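Local structure of Nrps/pks (Streptomyces albus, 4OPE) at residues 19-22 with 26-29; 43-48 with 239-244; 172-175 with 180-183; 285-290 with 420-425; 537-542 with 553-558. The protein probably catalyses decarboxylative condensation to extend the growing oxazolomycin chain, as a ketosynthase domain of an "AT-less" type I polyketide synthase. All coordinates share one frame; numbering follows the deposited sequence.

Contact 1 of 5, residues 19-22 with 26-29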
loop_
_atom_site.group_PDB
_atom_site.type_symbol
_atom_site.label_atom_id
_atom_site.label_comp_id
_atom_site.label_asym_id
_atom_site.label_seq_id
_atom_site.Cartn_x
_atom_site.Cartn_y
_atom_site.Cartn_z
ATOM N N PRO A 19 3.464 -4.524 -23.215
ATOM C CA PRO A 19 3.941 -5.497 -24.159
ATOM C C PRO A 19 4.004 -4.945 -25.575
ATOM O O PRO A 19 2.995 -4.430 -26.077
ATOM C CB PRO A 19 2.911 -6.590 -24.048
ATOM C CG PRO A 19 2.551 -6.553 -22.620
ATOM C CD PRO A 19 2.447 -5.099 -22.334
ATOM N N LYS A 20 5.202 -5.046 -26.186
ATOM C CA LYS A 20 5.458 -4.576 -27.522
ATOM C C LYS A 20 5.323 -3.063 -27.649
ATOM O O LYS A 20 5.139 -2.527 -28.738
ATOM C CB LYS A 20 4.518 -5.301 -28.503
ATOM C CG LYS A 20 4.731 -6.799 -28.491
ATOM C CD LYS A 20 4.145 -7.413 -29.737
ATOM C CE LYS A 20 4.409 -8.904 -29.789
ATOM N NZ LYS A 20 5.869 -9.216 -29.819
ATOM N N ALA A 21 5.393 -2.362 -26.534
ATOM C CA ALA A 21 5.202 -0.925 -26.539
ATOM C C ALA A 21 6.176 -0.311 -25.541
ATOM O O ALA A 21 5.933 -0.290 -24.325
ATOM C CB ALA A 21 3.763 -0.574 -26.209
ATOM N N ASP A 22 7.289 0.186 -26.050
ATOM C CA ASP A 22 8.311 0.770 -25.173
ATOM C C ASP A 22 8.036 2.223 -24.825
ATOM O O ASP A 22 8.637 2.779 -23.925
ATOM C CB ASP A 22 9.707 0.554 -25.745
ATOM C CG ASP A 22 10.252 -0.861 -25.408
ATOM O OD1 ASP A 22 9.923 -1.419 -24.283
ATOM O OD2 ASP A 22 10.999 -1.394 -26.265
ATOM N N GLN A 26 3.998 3.988 -29.371
ATOM C CA GLN A 26 3.945 2.629 -29.860
ATOM C C GLN A 26 2.716 1.941 -29.246
ATOM O O GLN A 26 2.012 1.225 -29.919
ATOM C CB GLN A 26 5.279 1.934 -29.557
ATOM C CG GLN A 26 5.456 0.577 -30.209
ATOM C CD GLN A 26 5.199 0.606 -31.705
ATOM O OE1 GLN A 26 5.778 1.433 -32.415
ATOM N NE2 GLN A 26 4.325 -0.275 -32.192
ATOM N N PHE A 27 2.388 2.242 -28.001
ATOM C CA PHE A 27 1.200 1.687 -27.407
ATOM C C PHE A 27 -0.013 2.065 -28.206
ATOM O O PHE A 27 -0.892 1.231 -28.475
ATOM C CB PHE A 27 1.073 2.225 -25.977
ATOM C CG PHE A 27 0.025 1.543 -25.103
ATOM C CD1 PHE A 27 -0.156 0.182 -25.131
ATOM C CD2 PHE A 27 -0.734 2.292 -24.211
ATOM C CE1 PHE A 27 -1.089 -0.423 -24.284
ATOM C CE2 PHE A 27 -1.655 1.692 -23.363
ATOM C CZ PHE A 27 -1.838 0.343 -23.403
ATOM N N TRP A 28 -0.058 3.328 -28.610
ATOM C CA TRP A 28 -1.223 3.853 -29.317
ATOM C C TRP A 28 -1.386 3.194 -30.665
ATOM O O TRP A 28 -2.458 2.762 -30.974
ATOM C CB TRP A 28 -1.192 5.361 -29.468
ATOM C CG TRP A 28 -2.368 5.830 -30.279
ATOM C CD1 TRP A 28 -2.334 6.415 -31.514
ATOM C CD2 TRP A 28 -3.763 5.696 -29.946
ATOM N NE1 TRP A 28 -3.601 6.673 -31.954
ATOM C CE2 TRP A 28 -4.501 6.251 -31.017
ATOM C CE3 TRP A 28 -4.454 5.168 -28.856
ATOM C CZ2 TRP A 28 -5.889 6.309 -31.019
ATOM C CZ3 TRP A 28 -5.873 5.245 -28.849
ATOM C CH2 TRP A 28 -6.559 5.798 -29.927
ATOM N N ARG A 29 -0.318 3.126 -31.437
ATOM C CA ARG A 29 -0.257 2.377 -32.687
ATOM C C ARG A 29 -0.883 0.981 -32.529
ATOM O O ARG A 29 -1.771 0.561 -33.337
ATOM C CB ARG A 29 1.208 2.179 -33.069
ATOM C CG ARG A 29 1.652 2.642 -34.446
ATOM C CD ARG A 29 2.612 3.839 -34.398
ATOM N NE ARG A 29 3.803 3.609 -33.567
ATOM C CZ ARG A 29 4.607 4.572 -33.104
ATOM N NH1 ARG A 29 4.383 5.859 -33.397
ATOM N NH2 ARG A 29 5.639 4.251 -32.331
#

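Contact 2 of 5, residues 43-48 with 239-244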
loop_
_atom_site.group_PDB
_atom_site.type_symbol
_atom_site.label_atom_id
_atom_site.label_comp_id
_atom_site.label_asym_id
_atom_site.label_seq_id
_atom_site.Cartn_x
_atom_site.Cartn_y
_atom_site.Cartn_z
ATOM N N GLU A 43 12.795 -17.277 -24.350
ATOM C CA GLU A 43 13.963 -18.051 -23.957
ATOM C C GLU A 43 14.809 -17.321 -22.944
ATOM O O GLU A 43 15.221 -17.907 -21.970
ATOM C CB GLU A 43 14.827 -18.341 -25.158
ATOM C CG GLU A 43 14.270 -19.445 -26.029
ATOM C CD GLU A 43 15.221 -19.842 -27.153
ATOM O OE1 GLU A 43 16.456 -20.002 -26.896
ATOM O OE2 GLU A 43 14.714 -19.986 -28.295
ATOM N N ASP A 44 15.062 -16.035 -23.147
ATOM C CA ASP A 44 15.979 -15.320 -22.251
ATOM C C ASP A 44 15.454 -15.028 -20.831
ATOM O O ASP A 44 16.200 -14.484 -20.004
ATOM C CB ASP A 44 16.592 -14.075 -22.911
ATOM C CG ASP A 44 15.588 -13.042 -23.315
ATOM O OD1 ASP A 44 14.365 -13.254 -23.207
ATOM O OD2 ASP A 44 16.048 -11.985 -23.776
ATOM N N ARG A 45 14.212 -15.421 -20.539
ATOM C CA ARG A 45 13.654 -15.273 -19.207
ATOM C C ARG A 45 13.815 -16.553 -18.429
ATOM O O ARG A 45 14.334 -16.555 -17.331
ATOM C CB ARG A 45 12.152 -14.951 -19.261
ATOM C CG ARG A 45 11.780 -13.703 -20.008
ATOM C CD ARG A 45 12.290 -12.449 -19.329
ATOM N NE ARG A 45 11.572 -11.320 -19.914
ATOM C CZ ARG A 45 10.613 -10.625 -19.313
ATOM N NH1 ARG A 45 10.040 -9.634 -19.981
ATOM N NH2 ARG A 45 10.239 -10.895 -18.062
ATOM N N TRP A 46 13.296 -17.640 -18.983
ATOM C CA TRP A 46 13.473 -18.950 -18.383
ATOM C C TRP A 46 13.067 -19.995 -19.399
ATOM O O TRP A 46 12.428 -19.677 -20.415
ATOM C CB TRP A 46 12.699 -19.114 -17.062
ATOM C CG TRP A 46 11.208 -19.096 -17.185
ATOM C CD1 TRP A 46 10.413 -20.101 -17.626
ATOM C CD2 TRP A 46 10.332 -18.028 -16.823
ATOM N NE1 TRP A 46 9.093 -19.720 -17.593
ATOM C CE2 TRP A 46 9.011 -18.458 -17.088
ATOM C CE3 TRP A 46 10.531 -16.748 -16.301
ATOM C CZ2 TRP A 46 7.898 -17.657 -16.856
ATOM C CZ3 TRP A 46 9.423 -15.968 -16.046
ATOM C CH2 TRP A 46 8.130 -16.415 -16.342
ATOM N N ASP A 47 13.493 -21.226 -19.119
ATOM C CA ASP A 47 13.244 -22.371 -19.953
ATOM C C ASP A 47 11.904 -22.883 -19.492
ATOM O O ASP A 47 11.781 -23.496 -18.428
ATOM C CB ASP A 47 14.358 -23.409 -19.744
ATOM C CG ASP A 47 14.119 -24.737 -20.497
ATOM O OD1 ASP A 47 13.242 -24.810 -21.393
ATOM O OD2 ASP A 47 14.839 -25.720 -20.169
ATOM N N HIS A 48 10.882 -22.598 -20.277
ATOM C CA HIS A 48 9.552 -23.001 -19.908
ATOM C C HIS A 48 9.327 -24.508 -20.109
ATOM O O HIS A 48 8.396 -25.069 -19.527
ATOM C CB HIS A 48 8.508 -22.191 -20.661
ATOM C CG HIS A 48 7.195 -22.139 -19.955
ATOM N ND1 HIS A 48 7.053 -21.580 -18.711
ATOM C CD2 HIS A 48 5.969 -22.593 -20.301
ATOM C CE1 HIS A 48 5.795 -21.682 -18.318
ATOM N NE2 HIS A 48 5.113 -22.294 -19.267
ATOM N N PRO A 239 -0.998 -13.559 -18.017
ATOM C CA PRO A 239 -0.260 -12.485 -17.372
ATOM C C PRO A 239 0.418 -11.552 -18.367
ATOM O O PRO A 239 0.841 -11.952 -19.455
ATOM C CB PRO A 239 0.807 -13.228 -16.540
ATOM C CG PRO A 239 0.321 -14.618 -16.426
ATOM C CD PRO A 239 -0.361 -14.849 -17.750
ATOM N N ALA A 240 0.531 -10.311 -17.981
ATOM C CA ALA A 240 1.300 -9.382 -18.753
ATOM C C ALA A 240 2.098 -8.441 -17.870
ATOM O O ALA A 240 1.737 -8.217 -16.705
ATOM C CB ALA A 240 0.384 -8.589 -19.637
ATOM N N GLU A 241 3.174 -7.905 -18.446
ATOM C CA GLU A 241 4.069 -7.028 -17.740
ATOM C C GLU A 241 3.779 -5.544 -18.077
ATOM O O GLU A 241 3.210 -5.211 -19.107
ATOM C CB GLU A 241 5.476 -7.365 -18.130
ATOM C CG GLU A 241 5.956 -8.711 -17.632
ATOM C CD GLU A 241 7.409 -8.991 -18.019
ATOM O OE1 GLU A 241 8.176 -9.549 -17.212
ATOM O OE2 GLU A 241 7.808 -8.644 -19.136
ATOM N N GLY A 242 4.117 -4.658 -17.170
ATOM C CA GLY A 242 3.927 -3.256 -17.445
ATOM C C GLY A 242 4.365 -2.328 -16.335
ATOM O O GLY A 242 4.489 -2.715 -15.182
ATOM N N SER A 243 4.563 -1.085 -16.710
ATOM C CA SER A 243 4.899 -0.023 -15.791
ATOM C C SER A 243 4.163 1.214 -16.285
ATOM O O SER A 243 4.170 1.499 -17.509
ATOM C CB SER A 243 6.389 0.261 -15.878
ATOM O OG SER A 243 6.826 1.023 -14.785
ATOM N N GLY A 244 3.524 1.947 -15.361
ATOM C CA GLY A 244 2.856 3.129 -15.749
ATOM C C GLY A 244 2.650 4.090 -14.634
ATOM O O GLY A 244 2.567 3.709 -13.484
#

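Contact 3 of 5, residues 172-175 with 180-183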
loop_
_atom_site.group_PDB
_atom_site.type_symbol
_atom_site.label_atom_id
_atom_site.label_comp_id
_atom_site.label_asym_id
_atom_site.label_seq_id
_atom_site.Cartn_x
_atom_site.Cartn_y
_atom_site.Cartn_z
ATOM N N LEU A 172 1.568 -0.014 -2.363
ATOM C CA LEU A 172 0.353 -0.687 -1.892
ATOM C C LEU A 172 -0.038 -1.867 -2.777
ATOM O O LEU A 172 0.237 -1.861 -3.962
ATOM C CB LEU A 172 -0.780 0.318 -1.694
ATOM C CG LEU A 172 -1.100 1.085 -2.964
ATOM C CD1 LEU A 172 -2.382 0.552 -3.573
ATOM C CD2 LEU A 172 -1.247 2.566 -2.671
ATOM N N ASP A 173 -0.583 -2.905 -2.159
ATOM C CA ASP A 173 -1.065 -4.084 -2.851
ATOM C C ASP A 173 -2.566 -4.217 -2.587
ATOM O O ASP A 173 -2.981 -4.364 -1.451
ATOM C CB ASP A 173 -0.302 -5.303 -2.332
ATOM C CG ASP A 173 -0.637 -6.594 -3.071
ATOM O OD1 ASP A 173 -1.374 -6.525 -4.088
ATOM O OD2 ASP A 173 -0.154 -7.680 -2.610
ATOM N N THR A 174 -3.368 -4.101 -3.641
ATOM C CA THR A 174 -4.735 -4.651 -3.670
ATOM C C THR A 174 -4.909 -5.616 -4.907
ATOM O O THR A 174 -6.017 -5.825 -5.409
ATOM C CB THR A 174 -5.816 -3.523 -3.648
ATOM O OG1 THR A 174 -5.807 -2.738 -4.865
ATOM C CG2 THR A 174 -5.605 -2.576 -2.464
HETATM N N MSE A 175 -3.808 -6.170 -5.407
HETATM C CA MSE A 175 -3.803 -7.063 -6.567
HETATM C C MSE A 175 -4.141 -6.323 -7.845
HETATM O O MSE A 175 -3.590 -5.265 -8.132
HETATM C CB MSE A 175 -4.695 -8.289 -6.322
HETATM C CG MSE A 175 -4.587 -8.936 -4.958
HETATM SE SE MSE A 175 -5.156 -10.838 -4.934
HETATM C CE MSE A 175 -4.981 -11.214 -2.985
ATOM N N LEU A 180 -5.377 1.596 -9.687
ATOM C CA LEU A 180 -6.490 2.511 -9.425
ATOM C C LEU A 180 -6.633 2.762 -7.944
ATOM O O LEU A 180 -7.096 3.802 -7.535
ATOM C CB LEU A 180 -7.798 2.000 -9.991
ATOM C CG LEU A 180 -7.804 1.704 -11.478
ATOM C CD1 LEU A 180 -9.232 1.494 -11.947
ATOM C CD2 LEU A 180 -7.162 2.791 -12.328
ATOM N N THR A 181 -6.262 1.812 -7.112
ATOM C CA THR A 181 -6.308 2.100 -5.698
ATOM C C THR A 181 -5.328 3.255 -5.407
ATOM O O THR A 181 -5.632 4.172 -4.627
ATOM C CB THR A 181 -5.939 0.879 -4.862
ATOM O OG1 THR A 181 -6.964 -0.094 -4.965
ATOM C CG2 THR A 181 -5.881 1.249 -3.465
ATOM N N ALA A 182 -4.158 3.196 -6.045
ATOM C CA ALA A 182 -3.192 4.232 -5.873
ATOM C C ALA A 182 -3.701 5.581 -6.427
ATOM O O ALA A 182 -3.571 6.647 -5.778
ATOM C CB ALA A 182 -1.881 3.816 -6.525
ATOM N N LEU A 183 -4.285 5.555 -7.613
ATOM C CA LEU A 183 -4.872 6.760 -8.131
ATOM C C LEU A 183 -5.797 7.356 -7.113
ATOM O O LEU A 183 -5.840 8.568 -6.970
ATOM C CB LEU A 183 -5.671 6.512 -9.410
ATOM C CG LEU A 183 -6.312 7.743 -10.043
ATOM C CD1 LEU A 183 -5.321 8.798 -10.422
ATOM C CD2 LEU A 183 -6.989 7.293 -11.302
#

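Contact 4 of 5, residues 285-290 with 420-425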
loop_
_atom_site.group_PDB
_atom_site.type_symbol
_atom_site.label_atom_id
_atom_site.label_comp_id
_atom_site.label_asym_id
_atom_site.label_seq_id
_atom_site.Cartn_x
_atom_site.Cartn_y
_atom_site.Cartn_z
ATOM N N ARG A 285 -22.739 -7.570 -6.442
ATOM C CA ARG A 285 -23.413 -6.610 -5.596
ATOM C C ARG A 285 -22.458 -5.458 -5.286
ATOM O O ARG A 285 -22.813 -4.290 -5.399
ATOM C CB ARG A 285 -23.889 -7.277 -4.300
ATOM C CG ARG A 285 -24.910 -6.476 -3.501
ATOM C CD ARG A 285 -24.785 -6.663 -1.981
ATOM N NE ARG A 285 -24.062 -5.539 -1.352
ATOM C CZ ARG A 285 -22.824 -5.575 -0.841
ATOM N NH1 ARG A 285 -22.305 -4.458 -0.328
ATOM N NH2 ARG A 285 -22.098 -6.703 -0.823
ATOM N N ALA A 286 -21.236 -5.798 -4.919
ATOM C CA ALA A 286 -20.270 -4.818 -4.480
ATOM C C ALA A 286 -19.753 -4.008 -5.659
ATOM O O ALA A 286 -19.548 -2.804 -5.541
ATOM C CB ALA A 286 -19.120 -5.517 -3.774
ATOM N N GLN A 287 -19.568 -4.654 -6.803
ATOM C CA GLN A 287 -19.247 -3.944 -8.005
ATOM C C GLN A 287 -20.313 -2.916 -8.314
ATOM O O GLN A 287 -20.023 -1.760 -8.656
ATOM C CB GLN A 287 -19.118 -4.907 -9.174
ATOM C CG GLN A 287 -17.950 -5.895 -9.032
ATOM C CD GLN A 287 -17.790 -6.858 -10.221
ATOM O OE1 GLN A 287 -18.385 -6.679 -11.272
ATOM N NE2 GLN A 287 -16.946 -7.859 -10.053
ATOM N N GLY A 288 -21.554 -3.323 -8.194
ATOM C CA GLY A 288 -22.668 -2.413 -8.402
ATOM C C GLY A 288 -22.659 -1.188 -7.490
ATOM O O GLY A 288 -22.830 -0.036 -7.961
ATOM N N VAL A 289 -22.471 -1.425 -6.202
ATOM C CA VAL A 289 -22.388 -0.344 -5.247
ATOM C C VAL A 289 -21.264 0.640 -5.584
ATOM O O VAL A 289 -21.475 1.858 -5.650
ATOM C CB VAL A 289 -22.148 -0.886 -3.831
ATOM C CG1 VAL A 289 -21.919 0.252 -2.849
ATOM C CG2 VAL A 289 -23.337 -1.742 -3.412
ATOM N N LEU A 290 -20.068 0.093 -5.809
ATOM C CA LEU A 290 -18.871 0.881 -6.128
ATOM C C LEU A 290 -19.125 1.804 -7.319
ATOM O O LEU A 290 -18.946 3.012 -7.222
ATOM C CB LEU A 290 -17.740 -0.069 -6.444
ATOM C CG LEU A 290 -16.445 0.574 -6.909
ATOM C CD1 LEU A 290 -15.684 1.149 -5.732
ATOM C CD2 LEU A 290 -15.584 -0.415 -7.669
ATOM N N SER A 420 -12.855 0.310 -14.720
ATOM C CA SER A 420 -12.973 -0.645 -13.615
ATOM C C SER A 420 -11.734 -1.527 -13.466
ATOM O O SER A 420 -11.110 -1.925 -14.430
ATOM C CB SER A 420 -14.137 -1.593 -13.841
ATOM O OG SER A 420 -15.402 -0.976 -13.681
ATOM N N ALA A 421 -11.427 -1.851 -12.223
ATOM C CA ALA A 421 -10.452 -2.834 -11.908
ATOM C C ALA A 421 -10.858 -3.554 -10.616
ATOM O O ALA A 421 -11.037 -2.922 -9.568
ATOM C CB ALA A 421 -9.115 -2.164 -11.750
ATOM N N PHE A 422 -10.958 -4.882 -10.724
ATOM C CA PHE A 422 -11.386 -5.764 -9.632
ATOM C C PHE A 422 -10.298 -6.766 -9.272
ATOM O O PHE A 422 -9.961 -7.640 -10.030
ATOM C CB PHE A 422 -12.643 -6.524 -10.062
ATOM C CG PHE A 422 -13.732 -5.634 -10.559
ATOM C CD1 PHE A 422 -14.116 -4.537 -9.836
ATOM C CD2 PHE A 422 -14.339 -5.876 -11.758
ATOM C CE1 PHE A 422 -15.119 -3.711 -10.265
ATOM C CE2 PHE A 422 -15.341 -5.048 -12.218
ATOM C CZ PHE A 422 -15.743 -3.971 -11.455
ATOM N N GLY A 423 -9.724 -6.611 -8.108
ATOM C CA GLY A 423 -8.684 -7.505 -7.680
ATOM C C GLY A 423 -9.286 -8.855 -7.345
ATOM O O GLY A 423 -10.335 -8.935 -6.706
ATOM N N ALA A 424 -8.583 -9.901 -7.777
ATOM C CA ALA A 424 -8.887 -11.310 -7.479
ATOM C C ALA A 424 -9.288 -11.518 -6.025
ATOM O O ALA A 424 -10.250 -12.179 -5.759
ATOM C CB ALA A 424 -7.704 -12.218 -7.869
ATOM N N GLY A 425 -8.615 -10.899 -5.072
ATOM C CA GLY A 425 -8.991 -11.077 -3.657
ATOM C C GLY A 425 -10.174 -10.269 -3.179
ATOM O O GLY A 425 -10.485 -10.318 -2.005
#

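Contact 5 of 5, residues 537-542 with 553-558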
loop_
_atom_site.group_PDB
_atom_site.type_symbol
_atom_site.label_atom_id
_atom_site.label_comp_id
_atom_site.label_asym_id
_atom_site.label_seq_id
_atom_site.Cartn_x
_atom_site.Cartn_y
_atom_site.Cartn_z
ATOM N N THR A 537 23.026 36.679 -24.269
ATOM C CA THR A 537 23.247 38.094 -24.440
ATOM C C THR A 537 22.007 38.802 -24.943
ATOM O O THR A 537 22.005 40.031 -25.054
ATOM C CB THR A 537 24.441 38.367 -25.401
ATOM O OG1 THR A 537 24.225 37.797 -26.723
ATOM C CG2 THR A 537 25.694 37.834 -24.808
ATOM N N GLY A 538 20.966 38.027 -25.248
ATOM C CA GLY A 538 19.677 38.544 -25.698
ATOM C C GLY A 538 18.773 37.365 -26.046
ATOM O O GLY A 538 19.175 36.215 -25.911
ATOM N N ARG A 539 17.561 37.637 -26.516
ATOM C CA ARG A 539 16.555 36.583 -26.747
ATOM C C ARG A 539 16.415 36.065 -28.194
ATOM O O ARG A 539 15.570 35.220 -28.457
ATOM C CB ARG A 539 15.176 37.027 -26.197
ATOM C CG ARG A 539 15.014 37.000 -24.639
ATOM C CD ARG A 539 15.281 35.655 -23.878
ATOM N NE ARG A 539 14.415 34.487 -24.216
ATOM C CZ ARG A 539 14.380 33.315 -23.544
ATOM N NH1 ARG A 539 15.151 33.109 -22.469
ATOM N NH2 ARG A 539 13.564 32.326 -23.938
ATOM N N THR A 540 17.242 36.508 -29.126
ATOM C CA THR A 540 17.261 35.844 -30.420
ATOM C C THR A 540 17.775 34.416 -30.266
ATOM O O THR A 540 18.546 34.095 -29.380
ATOM C CB THR A 540 18.183 36.505 -31.464
ATOM O OG1 THR A 540 19.549 36.264 -31.102
ATOM C CG2 THR A 540 17.920 38.033 -31.596
ATOM N N ALA A 541 17.368 33.569 -31.193
ATOM C CA ALA A 541 17.646 32.149 -31.127
ATOM C C ALA A 541 19.152 31.822 -31.158
ATOM O O ALA A 541 19.619 31.027 -30.368
ATOM C CB ALA A 541 16.883 31.438 -32.251
ATOM N N PRO A 542 19.918 32.434 -32.078
ATOM C CA PRO A 542 21.381 32.209 -32.082
ATOM C C PRO A 542 22.020 32.511 -30.730
ATOM O O PRO A 542 22.931 31.801 -30.274
ATOM C CB PRO A 542 21.903 33.206 -33.111
ATOM C CG PRO A 542 20.721 33.654 -33.892
ATOM C CD PRO A 542 19.496 33.448 -33.056
ATOM N N PRO A 553 21.084 27.942 -18.671
ATOM C CA PRO A 553 19.707 27.518 -18.908
ATOM C C PRO A 553 19.025 28.525 -19.774
ATOM O O PRO A 553 19.319 29.661 -19.665
ATOM C CB PRO A 553 19.059 27.559 -17.514
ATOM C CG PRO A 553 19.923 28.482 -16.688
ATOM C CD PRO A 553 21.302 28.485 -17.314
ATOM N N VAL A 554 18.075 28.085 -20.577
ATOM C CA VAL A 554 17.208 28.958 -21.312
ATOM C C VAL A 554 15.751 28.673 -20.898
ATOM O O VAL A 554 15.325 27.534 -20.827
ATOM C CB VAL A 554 17.418 28.688 -22.809
ATOM C CG1 VAL A 554 16.291 29.316 -23.623
ATOM C CG2 VAL A 554 18.805 29.166 -23.248
ATOM N N ALA A 555 14.986 29.715 -20.614
ATOM C CA ALA A 555 13.602 29.556 -20.191
ATOM C C ALA A 555 12.732 29.270 -21.383
ATOM O O ALA A 555 12.933 29.861 -22.468
ATOM C CB ALA A 555 13.110 30.827 -19.521
ATOM N N ALA A 556 11.764 28.379 -21.185
ATOM C CA ALA A 556 10.671 28.186 -22.160
ATOM C C ALA A 556 9.685 29.357 -22.033
ATOM O O ALA A 556 9.387 29.823 -20.912
ATOM C CB ALA A 556 9.945 26.855 -21.937
ATOM N N PRO A 557 9.202 29.855 -23.179
ATOM C CA PRO A 557 8.231 30.954 -23.159
ATOM C C PRO A 557 6.919 30.609 -22.443
ATOM O O PRO A 557 6.385 29.526 -22.601
ATOM C CB PRO A 557 7.990 31.246 -24.649
ATOM C CG PRO A 557 9.236 30.790 -25.332
ATOM C CD PRO A 557 9.755 29.623 -24.531
ATOM N N ALA A 558 6.438 31.542 -21.640
ATOM C CA ALA A 558 5.159 31.422 -20.965
ATOM C C ALA A 558 4.030 31.064 -21.933
ATOM O O ALA A 558 3.930 31.624 -23.036
ATOM C CB ALA A 558 4.825 32.736 -20.255
#

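Contact 1 of 5, residues 19-22 with 26-29
Q26 starts the contact by laying its aliphatic part over the loop at K20 and A21. Its CG, anti to the backbone N (chi1 -170°), comes 3.4 Å from K20 O and 4.0 Å from A21 CA. The first is a packing contact of a methylene; K20 O takes its hydrogen bond from N30 ND2, one turn further along the helix. The chain then bends at chi2 and carries the amide to R29. F27 follows, and A21 fits against its start: A21 CB is 3.6 Å from F27 N and 3.9 Å from F27 CB. The methyl meets the ring obliquely, while the ring itself runs on to T362 and L366 of helix 356-370. R29 does not reach the loop but fixes its neighbour. It turns side-on and gives both NE and NH2 to Q26 OE1, with R29 NH2 to Q26 OE1 the shorter at 2.8 Å. Both nitrogens come from the same face of the amide, well above its plane, although the oxygen stays in the guanidinium plane. R29 NH1 goes to E475. Between 19-22 and 26-29 the contact is thus van der Waals packing, and the double grip on OE1 implies that the glutamine amide is held back over its own helix, with its methylenes turned to the loop.

Contact 2 of 5, residues 43-48 with 239-244
The entry to strand 242-250 of the central sheet is tied to the loop after strand 39-40 by a buried salt bridge between R45 and E241. The backbones stay far apart, 12.7 Å between R45 CA and E241 CA, and two side chains from opposite directions span the interval. E241 is extended beyond CG. R45 bends at chi2 and then presents its guanidinium end-on. R45 NH1 gives to E241 OE2 at 2.6 Å, on the syn lone pair, and R45 NH2 gives to E241 OE1 at 2.6 Å in a nearly straight bond of 168°. The second donor also meets its oxygen on the syn side but 22° out of the carboxylate plane; the two flat groups are nearly coplanar, 28° apart. Backbone groups add to the site: L70 N donates to E241 OE2, S206 N donates to E241 OE1, and R45 NH1 also gives to L70 O. Within the loop, W46 NE1 donates to H48 ND1 at 3.0 Å, edge to edge. Each carboxylate oxygen thus takes a guanidinium N-H and a backbone N-H, which implies that the rotation of the carboxylate is fixed and that its negative charge is probably well stabilised despite burial.

Contact 3 of 5, residues 172-175 with 180-183
Flat groups are kept to the margin where L172 and T174 meet T181 and A182; the one planar side chain of the two segments is the D173 carboxylate, on a side chain that leaves the strand away from the helix and takes no part in the contact. D173 OD1 accepts from M175 N at 2.8 Å, nearly in line with its C-O bond, closing an Asx turn, and D173 OD2 accepts from A153 N of the second subunit. The contact proper is made by branched chains. T174 and T181 reach toward each other tip to tip, with 2.9 Å between T174 OG1 and T181 OG1 in a hydrogen bond that either could donate. T174 OG1 sits between its own backbone N and carbonyl carbon (chi1 67°), so that it faces the helix and also meets S177 OG. T181 OG1 has S177 O as a further partner. L172 straddles the next step of the helix: its CD1 is 3.6 Å from T181 CG2, and its CD2 is 4.1 Å from A182 CB. A strand running into a tight turn and then a helix, with the sequence D-T-x-C-S-S-S-L, is characteristic of the ketosynthase active site in the thiolase fold, where the cysteine right after M175 is probably the nucleophile.

Contact 4 of 5, residues 285-290 with 420-425
F422, the residue most covered by this contact, turns its ring toward helix 284-298 and receives the side chain of Q287 flat over one face. The amide and ring planes are only 8° apart, so the pair is an amide-aromatic stack. Q287 CD lies 3.6 Å above the ring plane, offset toward the rim, with Q287 OE1 3.6 Å from F422 CE2 and Q287 NE2 3.7 Å from F422 CD2. One step back, Q287 CG makes a CH-pi contact, 3.9 Å from the centroid of the F422 ring and near its normal. With CG anti to its carbonyl carbon and chi2 at -179°, the glutamine is straight enough to lay methylene and amide together across the aromatic face. L290, one turn on, comes in at the ring edge instead: its CD2 is 4.2 Å from F422 CE1. H311 of the HGTGT signature meets the same ring at a steep angle, and E322 of helix 318-329 also packs against it. Across the two segments the contact rests on dispersion and on the polarised amide lying over the pi cloud, which implies that Q287 over one face and L290 at an edge help hold the ring, together with H311, probably catalytic in this family, and E322.

Contact 5 of 5, residues 537-542 with 553-558
R539 folds over to A555 and V554, and its conformation decides the contact. CG is anti to the carbonyl carbon, and two further bends, chi2 -56° and chi3 -61°, curl the chain so that its guanidinium arrives at the 553-558 loop although the CA atoms of R539 and V554 are 9.4 Å apart. R539 NH2 gives a hydrogen bond of 2.9 Å to A555 O, almost straight at 163°. The oxygen lies in the guanidinium plane, while the donor is tilted moderately from the carbonyl plane. V554 adds a methyl: with CG1 anti to the backbone N, that atom comes 4.1 Å from R539 NH2, obliquely to the flat group. The A555 methyl stands a little further off, its CB 4.3 Å from R539 NH1. All this lies at the surface. R539 just precedes T540, the N-cap of helix 541-550, whose side chain caps a backbone N in the first turn and whose OG1 also bonds E543 OE1. The arginine thus bridges the lead-in to that helix and the loop leaving its far end, while V554 and A556 touch L489, just beyond helix 481-488, and P557 rests on Q445.

How the contacts relate
Four of the contacts belong to the ketosynthase body. Contact 1 comes first along the chain; contact 3 is nested in the long stretch of chain closed by contact 2; contacts 4 and 5 follow in turn. Contacts 2, 3 and 4 all reach the same mixed sheet, through strands 242-250, 169-173 and 416-422. Contacts 1 and 2 touch where P19 packs on A240 and E241. Contacts 3 and 4, with centres 13 Å apart, meet through M175 and L180 against the 420-425 segment; both touch the second subunit, so the probable active-site region lies close to the dimer interface. Contact 5 stands apart, its centre 52 Å from that of contact 4, on a peripheral part of the chain.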